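Local atomic coordinates of neuraminidase (Influenza A virus, PDB entry 4K3Y), a protein that forms the beta-propeller head of a neuraminidase-like surface protein of a bat influenza A virus, akin in fold to sialidases but of uncertain activity. Residues Asp132-Thr137 with Arg172-Val177; Phe192-Pro197 with Tyr230-Pro235; Ile276-Asn281 with Gly287-Lys292; Leu321-Tyr326 with Asp330-Cys335. One frame throughout, in Å; residues are numbered along the deposited sequence.

Interaction 1 of 4, residues Asp132-Thr137 with Arg172-Val177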
loop_
_atom_site.group_PDB
_atom_site.type_symbol
_atom_site.label_atom_id
_atom_site.label_comp_id
_atom_site.label_asym_id
_atom_site.label_seq_id
_atom_site.Cartn_x
_atom_site.Cartn_y
_atom_site.Cartn_z
ATOM N N ASP C 132 20.178 20.280 -2.174
ATOM C CA ASP C 132 21.344 20.990 -1.688
ATOM C C ASP C 132 22.339 20.027 -1.063
ATOM O O ASP C 132 22.044 18.851 -0.858
ATOM C CB ASP C 132 20.938 22.061 -0.667
ATOM C CG ASP C 132 21.649 23.392 -0.893
ATOM O OD1 ASP C 132 22.742 23.414 -1.518
ATOM O OD2 ASP C 132 21.101 24.421 -0.440
ATOM N N THR C 133 23.525 20.542 -0.766
ATOM C CA THR C 133 24.541 19.756 -0.101
ATOM C C THR C 133 25.407 20.664 0.784
ATOM O O THR C 133 25.784 21.768 0.373
ATOM C CB THR C 133 25.392 18.964 -1.122
ATOM O OG1 THR C 133 26.351 18.155 -0.433
ATOM C CG2 THR C 133 26.116 19.904 -2.071
ATOM N N ILE C 134 25.694 20.209 2.007
ATOM C CA ILE C 134 26.452 21.005 2.969
ATOM C C ILE C 134 27.768 20.341 3.358
ATOM O O ILE C 134 27.817 19.124 3.557
ATOM C CB ILE C 134 25.631 21.271 4.235
ATOM C CG1 ILE C 134 24.318 21.969 3.873
ATOM C CG2 ILE C 134 26.439 22.110 5.221
ATOM C CD1 ILE C 134 23.436 22.282 5.081
ATOM N N HIS C 135 28.830 21.142 3.474
ATOM C CA HIS C 135 30.172 20.599 3.712
ATOM C C HIS C 135 30.874 21.135 4.955
ATOM O O HIS C 135 30.666 22.291 5.358
ATOM C CB HIS C 135 31.047 20.793 2.476
ATOM C CG HIS C 135 30.474 20.169 1.252
ATOM N ND1 HIS C 135 29.538 20.805 0.460
ATOM C CD2 HIS C 135 30.664 18.945 0.699
ATOM C CE1 HIS C 135 29.199 20.014 -0.539
ATOM N NE2 HIS C 135 29.868 18.878 -0.418
ATOM N N PRO C 136 31.709 20.283 5.574
ATOM C CA PRO C 136 32.425 20.690 6.788
ATOM C C PRO C 136 33.511 21.719 6.508
ATOM O O PRO C 136 34.319 21.550 5.599
ATOM C CB PRO C 136 33.041 19.374 7.301
ATOM C CG PRO C 136 33.100 18.476 6.092
ATOM C CD PRO C 136 31.932 18.862 5.232
ATOM N N THR C 137 33.500 22.795 7.285
ATOM C CA THR C 137 34.623 23.715 7.340
ATOM C C THR C 137 35.661 23.135 8.304
ATOM O O THR C 137 36.806 22.859 7.924
ATOM C CB THR C 137 34.173 25.121 7.828
ATOM O OG1 THR C 137 34.543 25.324 9.199
ATOM C CG2 THR C 137 32.664 25.268 7.704
ATOM N N ARG C 172 25.921 25.437 13.624
ATOM C CA ARG C 172 25.320 26.401 12.715
ATOM C C ARG C 172 23.809 26.279 12.612
ATOM O O ARG C 172 23.255 25.177 12.579
ATOM C CB ARG C 172 25.940 26.267 11.328
ATOM C CG ARG C 172 27.346 26.830 11.242
ATOM C CD ARG C 172 27.891 26.663 9.850
ATOM N NE ARG C 172 29.170 27.341 9.680
ATOM C CZ ARG C 172 29.797 27.455 8.511
ATOM N NH1 ARG C 172 29.245 26.936 7.417
ATOM N NH2 ARG C 172 30.967 28.091 8.435
ATOM N N LEU C 173 23.155 27.432 12.560
ATOM C CA LEU C 173 21.717 27.505 12.341
ATOM C C LEU C 173 21.408 27.605 10.840
ATOM O O LEU C 173 21.824 28.547 10.178
ATOM C CB LEU C 173 21.152 28.720 13.071
ATOM C CG LEU C 173 19.944 28.452 13.959
ATOM C CD1 LEU C 173 19.325 29.766 14.411
ATOM C CD2 LEU C 173 18.920 27.582 13.231
ATOM N N TYR C 174 20.687 26.627 10.301
ATOM C CA TYR C 174 20.333 26.654 8.882
ATOM C C TYR C 174 18.848 26.942 8.654
ATOM O O TYR C 174 17.978 26.369 9.318
ATOM C CB TYR C 174 20.733 25.348 8.181
ATOM C CG TYR C 174 22.215 25.233 7.894
ATOM C CD1 TYR C 174 23.099 24.788 8.873
ATOM C CD2 TYR C 174 22.732 25.567 6.646
ATOM C CE1 TYR C 174 24.451 24.684 8.628
ATOM C CE2 TYR C 174 24.092 25.467 6.391
ATOM C CZ TYR C 174 24.945 25.022 7.391
ATOM O OH TYR C 174 26.299 24.909 7.172
ATOM N N ARG C 175 18.568 27.843 7.715
ATOM C CA ARG C 175 17.202 28.094 7.284
ATOM C C ARG C 175 17.038 27.506 5.886
ATOM O O ARG C 175 17.928 27.649 5.044
ATOM C CB ARG C 175 16.896 29.596 7.305
ATOM C CG ARG C 175 16.181 30.130 6.054
ATOM C CD ARG C 175 15.728 31.593 6.167
ATOM N NE ARG C 175 16.765 32.488 6.679
ATOM C CZ ARG C 175 16.596 33.287 7.732
ATOM N NH1 ARG C 175 15.431 33.298 8.374
ATOM N NH2 ARG C 175 17.584 34.073 8.143
ATOM N N LEU C 176 15.919 26.829 5.644
ATOM C CA LEU C 176 15.709 26.161 4.362
ATOM C C LEU C 176 14.345 26.428 3.764
ATOM O O LEU C 176 13.315 26.335 4.444
ATOM C CB LEU C 176 15.887 24.652 4.501
ATOM C CG LEU C 176 17.272 24.158 4.908
ATOM C CD1 LEU C 176 17.097 22.942 5.780
ATOM C CD2 LEU C 176 18.115 23.814 3.689
ATOM N N VAL C 177 14.345 26.743 2.477
ATOM C CA VAL C 177 13.100 26.907 1.758
ATOM C C VAL C 177 13.018 25.868 0.645
ATOM O O VAL C 177 13.934 25.757 -0.171
ATOM C CB VAL C 177 12.976 28.325 1.209
ATOM C CG1 VAL C 177 12.284 28.303 -0.131
ATOM C CG2 VAL C 177 12.218 29.198 2.195
#
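I134 and Y174 carry the apolar half of this contact, in which neighbouring blades of the propeller pack face to face. Strand 129-134 is the last strand of one four-stranded sheet and strand 170-177 the third of the next; their backbones run too far apart for pairing, the nearest CA atoms, I134 CA and Y174 CA, being 10.2 Å apart. Side chains fill the interval. The CD1 methyl of I134 sits over one face of the Y174 ring, offset toward the rim, in a CH-pi contact 3.8 Å from the ring centroid. Its extended chain (chi2 -180°) is what carries CD1 out to the aromatic carbons, with CD1 3.5 Å from Y174 CE2. The other branch reaches farther along the tyrosine, I134 CG2 standing 3.4 Å from Y174 OH.

The second kind of contact joins a methyl to a charged plane. T137, in the loop beyond the strand, lays CG2 over one face of the R172 guanidinium, 3.4 Å from R172 NH2. R172 meets it from the opposite direction on a chain extended from CG to NE, and within its own segment Y174 OH lies at the guanidinium edge, near its plane. W184 of the adjoining strand meets both residues, by a cation-pi contact with R172 and a ring contact with Y174.

Methyls over flat groups make contacts tolerant of small shifts in direction, so the I134-Y174 and T137-R172 pairs rest on fit, while alongside them D132 OD2 adds a directional hydrogen bond to S181 N of the second blade.

Interaction 2 of 4, residues Phe192-Pro197 with Tyr230-Pro235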
loop_
_atom_site.group_PDB
_atom_site.type_symbol
_atom_site.label_atom_id
_atom_site.label_comp_id
_atom_site.label_asym_id
_atom_site.label_seq_id
_atom_site.Cartn_x
_atom_site.Cartn_y
_atom_site.Cartn_z
ATOM N N PHE C 192 31.144 25.681 25.623
ATOM C CA PHE C 192 30.288 24.494 25.749
ATOM C C PHE C 192 30.113 23.717 24.448
ATOM O O PHE C 192 30.572 24.136 23.381
ATOM C CB PHE C 192 28.912 24.845 26.329
ATOM C CG PHE C 192 28.085 25.742 25.450
ATOM C CD1 PHE C 192 28.325 27.107 25.417
ATOM C CD2 PHE C 192 27.061 25.227 24.668
ATOM C CE1 PHE C 192 27.567 27.941 24.616
ATOM C CE2 PHE C 192 26.292 26.060 23.860
ATOM C CZ PHE C 192 26.548 27.419 23.836
ATOM N N ASN C 193 29.436 22.577 24.563
ATOM C CA ASN C 193 29.135 21.705 23.428
ATOM C C ASN C 193 27.609 21.559 23.253
ATOM O O ASN C 193 26.871 21.508 24.245
ATOM C CB ASN C 193 29.820 20.348 23.631
ATOM C CG ASN C 193 29.430 19.325 22.580
ATOM O OD1 ASN C 193 29.505 19.590 21.370
ATOM N ND2 ASN C 193 28.997 18.142 23.035
ATOM N N PHE C 194 27.137 21.495 22.005
ATOM C CA PHE C 194 25.700 21.536 21.720
ATOM C C PHE C 194 25.256 20.517 20.656
ATOM O O PHE C 194 24.921 20.893 19.520
ATOM C CB PHE C 194 25.312 22.954 21.276
ATOM C CG PHE C 194 23.839 23.244 21.376
ATOM C CD1 PHE C 194 23.232 23.370 22.622
ATOM C CD2 PHE C 194 23.056 23.407 20.229
ATOM C CE1 PHE C 194 21.862 23.647 22.735
ATOM C CE2 PHE C 194 21.694 23.687 20.336
ATOM C CZ PHE C 194 21.096 23.806 21.595
ATOM N N GLU C 195 25.243 19.235 21.017
ATOM C CA GLU C 195 24.911 18.173 20.045
ATOM C C GLU C 195 23.451 17.736 20.093
ATOM O O GLU C 195 22.798 17.861 21.127
ATOM C CB GLU C 195 25.806 16.941 20.248
ATOM C CG GLU C 195 27.302 17.219 20.158
ATOM C CD GLU C 195 27.817 17.325 18.731
ATOM O OE1 GLU C 195 27.207 16.740 17.803
ATOM O OE2 GLU C 195 28.852 17.993 18.543
ATOM N N PHE C 196 22.951 17.228 18.966
ATOM C CA PHE C 196 21.596 16.648 18.883
ATOM C C PHE C 196 20.455 17.477 19.464
ATOM O O PHE C 196 19.662 16.940 20.242
ATOM C CB PHE C 196 21.567 15.292 19.605
ATOM C CG PHE C 196 22.772 14.464 19.354
ATOM C CD1 PHE C 196 23.076 14.046 18.060
ATOM C CD2 PHE C 196 23.615 14.111 20.394
ATOM C CE1 PHE C 196 24.201 13.280 17.805
ATOM C CE2 PHE C 196 24.747 13.334 20.150
ATOM C CZ PHE C 196 25.037 12.923 18.845
ATOM N N PRO C 197 20.349 18.769 19.102
ATOM C CA PRO C 197 19.203 19.482 19.692
ATOM C C PRO C 197 17.846 18.902 19.256
ATOM O O PRO C 197 17.679 18.512 18.092
ATOM C CB PRO C 197 19.362 20.914 19.161
ATOM C CG PRO C 197 20.254 20.792 17.947
ATOM C CD PRO C 197 21.160 19.628 18.218
ATOM N N TYR C 230 19.154 34.787 18.347
ATOM C CA TYR C 230 19.196 33.695 19.304
ATOM C C TYR C 230 19.776 34.111 20.643
ATOM O O TYR C 230 20.535 35.080 20.755
ATOM C CB TYR C 230 20.013 32.509 18.752
ATOM C CG TYR C 230 21.505 32.783 18.642
ATOM C CD1 TYR C 230 22.040 33.340 17.486
ATOM C CD2 TYR C 230 22.375 32.483 19.692
ATOM C CE1 TYR C 230 23.398 33.595 17.375
ATOM C CE2 TYR C 230 23.737 32.739 19.587
ATOM C CZ TYR C 230 24.244 33.294 18.425
ATOM O OH TYR C 230 25.593 33.551 18.302
ATOM N N THR C 231 19.400 33.351 21.655
ATOM C CA THR C 231 20.107 33.369 22.905
ATOM C C THR C 231 20.217 31.924 23.416
ATOM O O THR C 231 19.258 31.143 23.327
ATOM C CB THR C 231 19.454 34.344 23.918
ATOM O OG1 THR C 231 19.729 33.908 25.258
ATOM C CG2 THR C 231 17.952 34.427 23.707
ATOM N N PHE C 232 21.412 31.561 23.881
ATOM C CA PHE C 232 21.630 30.283 24.538
ATOM C C PHE C 232 21.348 30.464 26.029
ATOM O O PHE C 232 21.778 31.452 26.628
ATOM C CB PHE C 232 23.080 29.817 24.362
ATOM C CG PHE C 232 23.367 29.139 23.042
ATOM C CD1 PHE C 232 23.037 27.803 22.840
ATOM C CD2 PHE C 232 24.004 29.826 22.014
ATOM C CE1 PHE C 232 23.316 27.167 21.629
ATOM C CE2 PHE C 232 24.287 29.193 20.800
ATOM C CZ PHE C 232 23.940 27.862 20.614
ATOM N N LYS C 233 20.633 29.523 26.638
ATOM C CA LYS C 233 20.408 29.602 28.077
ATOM C C LYS C 233 20.955 28.385 28.815
ATOM O O LYS C 233 21.259 27.361 28.212
ATOM C CB LYS C 233 18.928 29.807 28.386
ATOM C CG LYS C 233 18.278 30.866 27.516
ATOM C CD LYS C 233 17.091 31.502 28.211
ATOM C CE LYS C 233 16.474 32.593 27.354
ATOM N NZ LYS C 233 15.261 33.161 28.007
ATOM N N GLU C 234 21.106 28.512 30.125
ATOM C CA GLU C 234 21.528 27.384 30.942
ATOM C C GLU C 234 20.571 27.208 32.105
ATOM O O GLU C 234 20.377 28.128 32.896
ATOM C CB GLU C 234 22.940 27.583 31.473
ATOM C CG GLU C 234 23.354 26.511 32.464
ATOM C CD GLU C 234 23.895 25.257 31.782
ATOM O OE1 GLU C 234 24.092 25.284 30.546
ATOM O OE2 GLU C 234 24.134 24.250 32.483
ATOM N N PRO C 235 19.968 26.020 32.210
ATOM C CA PRO C 235 18.990 25.742 33.266
ATOM C C PRO C 235 19.590 25.920 34.656
ATOM O O PRO C 235 20.720 25.495 34.933
ATOM C CB PRO C 235 18.595 24.278 33.015
ATOM C CG PRO C 235 19.706 23.705 32.198
ATOM C CD PRO C 235 20.230 24.842 31.370
#
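F232 plays both parts in edge-to-face stacking at once: its ring takes the edge of F192 on one face and turns its own edge to the face of F194. The three rings make an aromatic cluster in which each T-shaped pair uses a different surface of the central phenylalanine. In the first pair F192 CZ hangs over the centre of the F232 ring, 3.7 Å from F232 CD1, with ring centroids of F192 and F232 5.0 Å apart and planes inclined at 70°. The second pair is closer to a true perpendicular, F194 and F232 meeting at 85° with their centroids 5.1 Å apart. Here the probing atom is F232 CE1, which stands over the middle of the F194 ring, 3.7 Å above its plane and about equally far from all six carbons. F194 has CG anti to the backbone N (chi1 -162°), which helps bring its ring face round to that edge.

The cluster ties the connection between two blades to the last strand of the blade it enters. Segment 192-197 lies in the loop that follows strand 180-187, turns a corner at F196 and starts strand 197-202; F232 projects from strand 230-233, at the far side of the same sheet. L222 of strand 221-224, next to 230-233, touches both F194 and F232, H171 of strand 170-177 in the preceding blade backs F194, and F192 rests on N212, a ligand of the bound calcium ion.

Interaction 3 of 4, residues Ile276-Asn281 with Gly287-Lys292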
loop_
_atom_site.group_PDB
_atom_site.type_symbol
_atom_site.label_atom_id
_atom_site.label_comp_id
_atom_site.label_asym_id
_atom_site.label_seq_id
_atom_site.Cartn_x
_atom_site.Cartn_y
_atom_site.Cartn_z
ATOM N N ILE C 276 11.630 18.446 32.813
ATOM C CA ILE C 276 12.889 17.804 32.491
ATOM C C ILE C 276 12.652 16.310 32.418
ATOM O O ILE C 276 12.202 15.703 33.396
ATOM C CB ILE C 276 13.934 18.048 33.556
ATOM C CG1 ILE C 276 14.181 19.547 33.707
ATOM C CG2 ILE C 276 15.219 17.319 33.184
ATOM C CD1 ILE C 276 15.048 19.872 34.866
ATOM N N GLY C 277 12.935 15.723 31.257
ATOM C CA GLY C 277 12.883 14.283 31.122
ATOM C C GLY C 277 14.277 13.709 31.214
ATOM O O GLY C 277 15.201 14.189 30.554
ATOM N N ARG C 278 14.440 12.672 32.025
ATOM C CA ARG C 278 15.729 12.004 32.084
ATOM C C ARG C 278 15.618 10.527 32.397
ATOM O O ARG C 278 14.549 10.015 32.751
ATOM C CB ARG C 278 16.633 12.667 33.117
ATOM C CG ARG C 278 16.387 12.165 34.515
ATOM C CD ARG C 278 16.908 13.147 35.530
ATOM N NE ARG C 278 16.751 12.606 36.868
ATOM C CZ ARG C 278 17.305 13.125 37.953
ATOM N NH1 ARG C 278 18.053 14.213 37.859
ATOM N NH2 ARG C 278 17.093 12.552 39.130
ATOM N N ILE C 279 16.756 9.862 32.236
ATOM C CA ILE C 279 16.933 8.464 32.570
ATOM C C ILE C 279 17.128 8.339 34.084
ATOM O O ILE C 279 17.902 9.091 34.682
ATOM C CB ILE C 279 18.152 7.934 31.821
ATOM C CG1 ILE C 279 17.909 8.116 30.318
ATOM C CG2 ILE C 279 18.448 6.490 32.207
ATOM C CD1 ILE C 279 18.858 7.354 29.397
ATOM N N ILE C 280 16.422 7.398 34.708
ATOM C CA ILE C 280 16.350 7.364 36.163
ATOM C C ILE C 280 17.656 6.891 36.813
ATOM O O ILE C 280 18.192 7.565 37.691
ATOM C CB ILE C 280 15.143 6.543 36.644
ATOM C CG1 ILE C 280 13.862 7.100 36.011
ATOM C CG2 ILE C 280 15.055 6.548 38.191
ATOM C CD1 ILE C 280 12.624 6.301 36.336
ATOM N N ASN C 281 18.168 5.740 36.387
ATOM C CA ASN C 281 19.460 5.278 36.868
ATOM C C ASN C 281 20.506 5.537 35.803
ATOM O O ASN C 281 20.537 4.841 34.804
ATOM C CB ASN C 281 19.425 3.780 37.213
ATOM C CG ASN C 281 18.249 3.401 38.112
ATOM O OD1 ASN C 281 17.184 4.025 38.078
ATOM N ND2 ASN C 281 18.439 2.358 38.914
ATOM N N GLY C 287 14.787 2.993 33.217
ATOM C CA GLY C 287 13.690 3.859 33.622
ATOM C C GLY C 287 13.771 5.270 33.059
ATOM O O GLY C 287 14.845 5.770 32.692
ATOM N N PHE C 288 12.619 5.923 32.994
ATOM C CA PHE C 288 12.563 7.289 32.513
ATOM C C PHE C 288 11.592 8.058 33.380
ATOM O O PHE C 288 10.513 7.557 33.723
ATOM C CB PHE C 288 12.113 7.325 31.054
ATOM C CG PHE C 288 12.224 8.680 30.417
ATOM C CD1 PHE C 288 13.402 9.070 29.808
ATOM C CD2 PHE C 288 11.148 9.556 30.414
ATOM C CE1 PHE C 288 13.522 10.321 29.211
ATOM C CE2 PHE C 288 11.261 10.800 29.826
ATOM C CZ PHE C 288 12.453 11.183 29.216
ATOM N N GLU C 289 11.982 9.270 33.749
ATOM C CA GLU C 289 11.131 10.104 34.587
ATOM C C GLU C 289 11.023 11.464 33.926
ATOM O O GLU C 289 11.882 11.845 33.131
ATOM C CB GLU C 289 11.671 10.205 36.030
ATOM C CG GLU C 289 13.054 10.893 36.176
ATOM C CD GLU C 289 13.717 10.633 37.529
ATOM O OE1 GLU C 289 12.989 10.477 38.543
ATOM O OE2 GLU C 289 14.968 10.591 37.585
ATOM N N ILE C 290 9.944 12.173 34.221
ATOM C CA ILE C 290 9.792 13.537 33.741
ATOM C C ILE C 290 9.212 14.367 34.887
ATOM O O ILE C 290 8.222 13.987 35.527
ATOM C CB ILE C 290 8.974 13.626 32.395
ATOM C CG1 ILE C 290 9.081 15.025 31.780
ATOM C CG2 ILE C 290 7.504 13.167 32.566
ATOM C CD1 ILE C 290 8.557 15.121 30.344
ATOM N N TYR C 291 9.875 15.481 35.166
ATOM C CA TYR C 291 9.610 16.272 36.358
ATOM C C TYR C 291 9.006 17.608 35.955
ATOM O O TYR C 291 9.566 18.311 35.106
ATOM C CB TYR C 291 10.935 16.503 37.080
ATOM C CG TYR C 291 10.841 16.914 38.522
ATOM C CD1 TYR C 291 9.619 17.036 39.165
ATOM C CD2 TYR C 291 11.989 17.179 39.246
ATOM C CE1 TYR C 291 9.552 17.419 40.495
ATOM C CE2 TYR C 291 11.935 17.558 40.561
ATOM C CZ TYR C 291 10.722 17.679 41.185
ATOM O OH TYR C 291 10.707 18.065 42.503
ATOM N N LYS C 292 7.863 17.951 36.550
ATOM C CA LYS C 292 7.198 19.220 36.251
ATOM C C LYS C 292 7.711 20.300 37.196
ATOM O O LYS C 292 7.897 20.062 38.403
ATOM C CB LYS C 292 5.680 19.096 36.394
ATOM C CG LYS C 292 4.902 20.294 35.843
ATOM C CD LYS C 292 3.664 20.635 36.686
ATOM C CE LYS C 292 2.488 19.710 36.404
ATOM N NZ LYS C 292 1.187 20.423 36.524
#
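E289 and R278 face each other as a hydrogen-bonded pair of antiparallel strands, and the glutamate can be followed outward atom by atom. Its CB lies 3.8 Å from I280 CG1, so the first step is apolar. CG, placed between the backbone N and the carbonyl carbon (chi1 64°), leans over the neighbouring strand, with both R278 O and I280 CG1 within van der Waals range, and CD still borders I280 CG1. At the tip, OE2 accepts R278 NE at 2.8 Å, a nearly straight bond (163°) and the core of a salt bridge; R278 NH2 adds a weak second bond to E289 OE2. The guanidinium offers its edge in plane, yet OE2 is met from above the carboxylate plane, 43° out of it. The other oxygen, OE1, is held by N307 of strand 306-311.

The frame for this is the beta hairpin of strands 273-279 and 286-294, the middle pair of one propeller blade. I276 and Y291 exchange two backbone bonds, as do R278 and E289, and I280 N closes the run on G287 O at 3.0 Å. On the opposite side of the sheet from the salt bridge, the F288 ring, with CG anti to its backbone N, folds across to R278 O, which sits over one face near the rim. F288 CZ then comes 3.7 Å from G277 CA, lying against a residue with no side chain. R245 lies close to R278, and the acids E289 and D248 probably moderate the accumulated positive charge. D248 and L240 O take R278 NH1, and F239 makes a cation-pi contact with the guanidinium.

Interaction 4 of 4, residues Leu321-Tyr326 with Asp330-Cys335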
loop_
_atom_site.group_PDB
_atom_site.type_symbol
_atom_site.label_atom_id
_atom_site.label_comp_id
_atom_site.label_asym_id
_atom_site.label_seq_id
_atom_site.Cartn_x
_atom_site.Cartn_y
_atom_site.Cartn_z
ATOM N N LEU C 321 11.871 15.461 20.993
ATOM C CA LEU C 321 10.576 16.153 20.947
ATOM C C LEU C 321 9.940 16.159 19.546
ATOM O O LEU C 321 10.644 16.071 18.533
ATOM C CB LEU C 321 10.774 17.597 21.406
ATOM C CG LEU C 321 10.204 18.109 22.724
ATOM C CD1 LEU C 321 9.970 16.990 23.729
ATOM C CD2 LEU C 321 11.163 19.158 23.272
ATOM N N TYR C 322 8.610 16.271 19.489
ATOM C CA TYR C 322 7.912 16.474 18.209
ATOM C C TYR C 322 6.524 17.084 18.383
ATOM O O TYR C 322 5.850 16.810 19.378
ATOM C CB TYR C 322 7.846 15.178 17.384
ATOM C CG TYR C 322 6.902 14.112 17.896
ATOM C CD1 TYR C 322 7.291 13.232 18.912
ATOM C CD2 TYR C 322 5.633 13.955 17.339
ATOM C CE1 TYR C 322 6.429 12.236 19.378
ATOM C CE2 TYR C 322 4.764 12.959 17.793
ATOM C CZ TYR C 322 5.167 12.105 18.809
ATOM O OH TYR C 322 4.306 11.128 19.256
ATOM N N GLN C 323 6.114 17.917 17.421
ATOM C CA GLN C 323 4.772 18.524 17.421
ATOM C C GLN C 323 3.891 18.032 16.263
ATOM O O GLN C 323 4.200 18.278 15.093
ATOM C CB GLN C 323 4.882 20.045 17.367
ATOM C CG GLN C 323 5.415 20.664 18.647
ATOM C CD GLN C 323 5.878 22.113 18.460
ATOM O OE1 GLN C 323 6.629 22.434 17.520
ATOM N NE2 GLN C 323 5.434 22.995 19.361
ATOM N N PRO C 324 2.789 17.329 16.584
ATOM C CA PRO C 324 1.825 16.890 15.562
ATOM C C PRO C 324 1.095 18.104 14.994
ATOM O O PRO C 324 0.793 19.009 15.779
ATOM C CB PRO C 324 0.837 16.020 16.356
ATOM C CG PRO C 324 1.509 15.717 17.649
ATOM C CD PRO C 324 2.392 16.894 17.934
ATOM N N ALA C 325 0.823 18.145 13.687
ATOM C CA ALA C 325 0.087 19.286 13.138
ATOM C C ALA C 325 -0.887 18.937 12.018
ATOM O O ALA C 325 -0.962 19.639 10.998
ATOM C CB ALA C 325 1.044 20.400 12.700
ATOM N N TYR C 326 -1.616 17.842 12.205
ATOM C CA TYR C 326 -2.818 17.580 11.413
ATOM C C TYR C 326 -4.015 17.785 12.343
ATOM O O TYR C 326 -5.009 17.046 12.335
ATOM C CB TYR C 326 -2.788 16.205 10.756
ATOM C CG TYR C 326 -2.375 15.056 11.656
ATOM C CD1 TYR C 326 -1.034 14.799 11.938
ATOM C CD2 TYR C 326 -3.331 14.209 12.200
ATOM C CE1 TYR C 326 -0.667 13.738 12.752
ATOM C CE2 TYR C 326 -2.976 13.152 13.005
ATOM C CZ TYR C 326 -1.646 12.916 13.280
ATOM O OH TYR C 326 -1.311 11.852 14.090
ATOM N N ASP C 330 -7.355 24.082 18.850
ATOM C CA ASP C 330 -7.187 25.468 19.292
ATOM C C ASP C 330 -5.913 25.726 20.117
ATOM O O ASP C 330 -5.726 26.818 20.670
ATOM C CB ASP C 330 -8.423 25.903 20.096
ATOM C CG ASP C 330 -8.787 24.910 21.198
ATOM O OD1 ASP C 330 -7.994 23.975 21.460
ATOM O OD2 ASP C 330 -9.868 25.068 21.812
ATOM N N CYS C 331 -5.053 24.713 20.213
ATOM C CA CYS C 331 -3.757 24.846 20.880
ATOM C C CYS C 331 -2.782 23.878 20.221
ATOM O O CYS C 331 -3.210 22.906 19.582
ATOM C CB CYS C 331 -3.868 24.560 22.379
ATOM S SG CYS C 331 -4.478 22.896 22.771
ATOM N N GLN C 332 -1.481 24.142 20.363
ATOM C CA GLN C 332 -0.466 23.330 19.688
ATOM C C GLN C 332 0.018 22.185 20.587
ATOM O O GLN C 332 0.623 22.428 21.637
ATOM C CB GLN C 332 0.709 24.196 19.231
ATOM C CG GLN C 332 1.886 23.400 18.654
ATOM C CD GLN C 332 1.488 22.538 17.455
ATOM O OE1 GLN C 332 1.073 23.058 16.412
ATOM N NE2 GLN C 332 1.606 21.216 17.603
ATOM N N GLU C 333 -0.251 20.940 20.182
ATOM C CA GLU C 333 0.110 19.783 21.013
ATOM C C GLU C 333 1.615 19.434 20.965
ATOM O O GLU C 333 2.280 19.585 19.932
ATOM C CB GLU C 333 -0.780 18.571 20.681
ATOM C CG GLU C 333 -0.324 17.221 21.271
ATOM C CD GLU C 333 -0.638 17.038 22.764
ATOM O OE1 GLU C 333 -0.459 17.992 23.554
ATOM O OE2 GLU C 333 -1.054 15.923 23.154
ATOM N N LEU C 334 2.144 18.985 22.100
ATOM C CA LEU C 334 3.559 18.647 22.224
ATOM C C LEU C 334 3.720 17.194 22.662
ATOM O O LEU C 334 2.999 16.698 23.537
ATOM C CB LEU C 334 4.237 19.586 23.228
ATOM C CG LEU C 334 5.758 19.553 23.339
ATOM C CD1 LEU C 334 6.414 19.631 21.955
ATOM C CD2 LEU C 334 6.259 20.683 24.251
ATOM N N CYS C 335 4.670 16.514 22.040
ATOM C CA CYS C 335 4.922 15.105 22.333
ATOM C C CYS C 335 6.413 14.815 22.453
ATOM O O CYS C 335 7.254 15.627 22.052
ATOM C CB CYS C 335 4.366 14.232 21.203
ATOM S SG CYS C 335 2.604 14.405 20.919
#
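Y322 and C335 form a single antiparallel bridge at one end of the blade in which strand 20-26 from the N-terminal part joins three strands from the C-terminal end, the ring closure familiar from propellers. Backbone bonds run both ways, Y322 N to C335 O at 3.0 Å and C335 N to Y322 O at 2.9 Å. The main bump is C335 CB, which rests over one face of the Y322 ring, offset toward the rim and 3.5 Å from its centroid. The sulfur approaches that ring obliquely and also abuts the proline, with C335 SG 3.7 Å from P324 CG, while its disulfide reaches C357 on the next strand.

The other side of the bridge is filled by L334. Its CD1 enters a hollow walled by L321 CG, the Y322 carbonyl and the extended chain of Q323, coming to 3.6 Å from Q323 CG; the amide of Q323 continues past to Y201 O. Farther out, where both segments are loop, P324 CD nestles against E333 O. There Q332, bent at chi2 (58°), turns its amide back: NE2 spends one N-H on P324 O at 3.0 Å and the other on E333 O at 2.9 Å, with both acceptors near the amide plane.

Overall arrangement
The four contacts sample different levels of one propeller's architecture, and their chemistry follows. Interactions 3 and 4 are buried and join chain-adjacent segments of single blades; backbone pairing runs along the whole of interaction 3, reinforced by a salt bridge, but is confined to one bridge in interaction 4, where a side-chain amide and a CH-pi contact add to it. Interactions 1 and 2 are partly buried, link segments over thirty residues apart without backbone pairing, and rely on ring faces and methyls. Interaction 1 spans two blades, whereas interaction 2 ties an inter-blade connection to an outer strand. Interactions 1 and 3 lie on opposite sides of the chain's centre. Interactions 1 and 4 also approach other subunits of the tetramer.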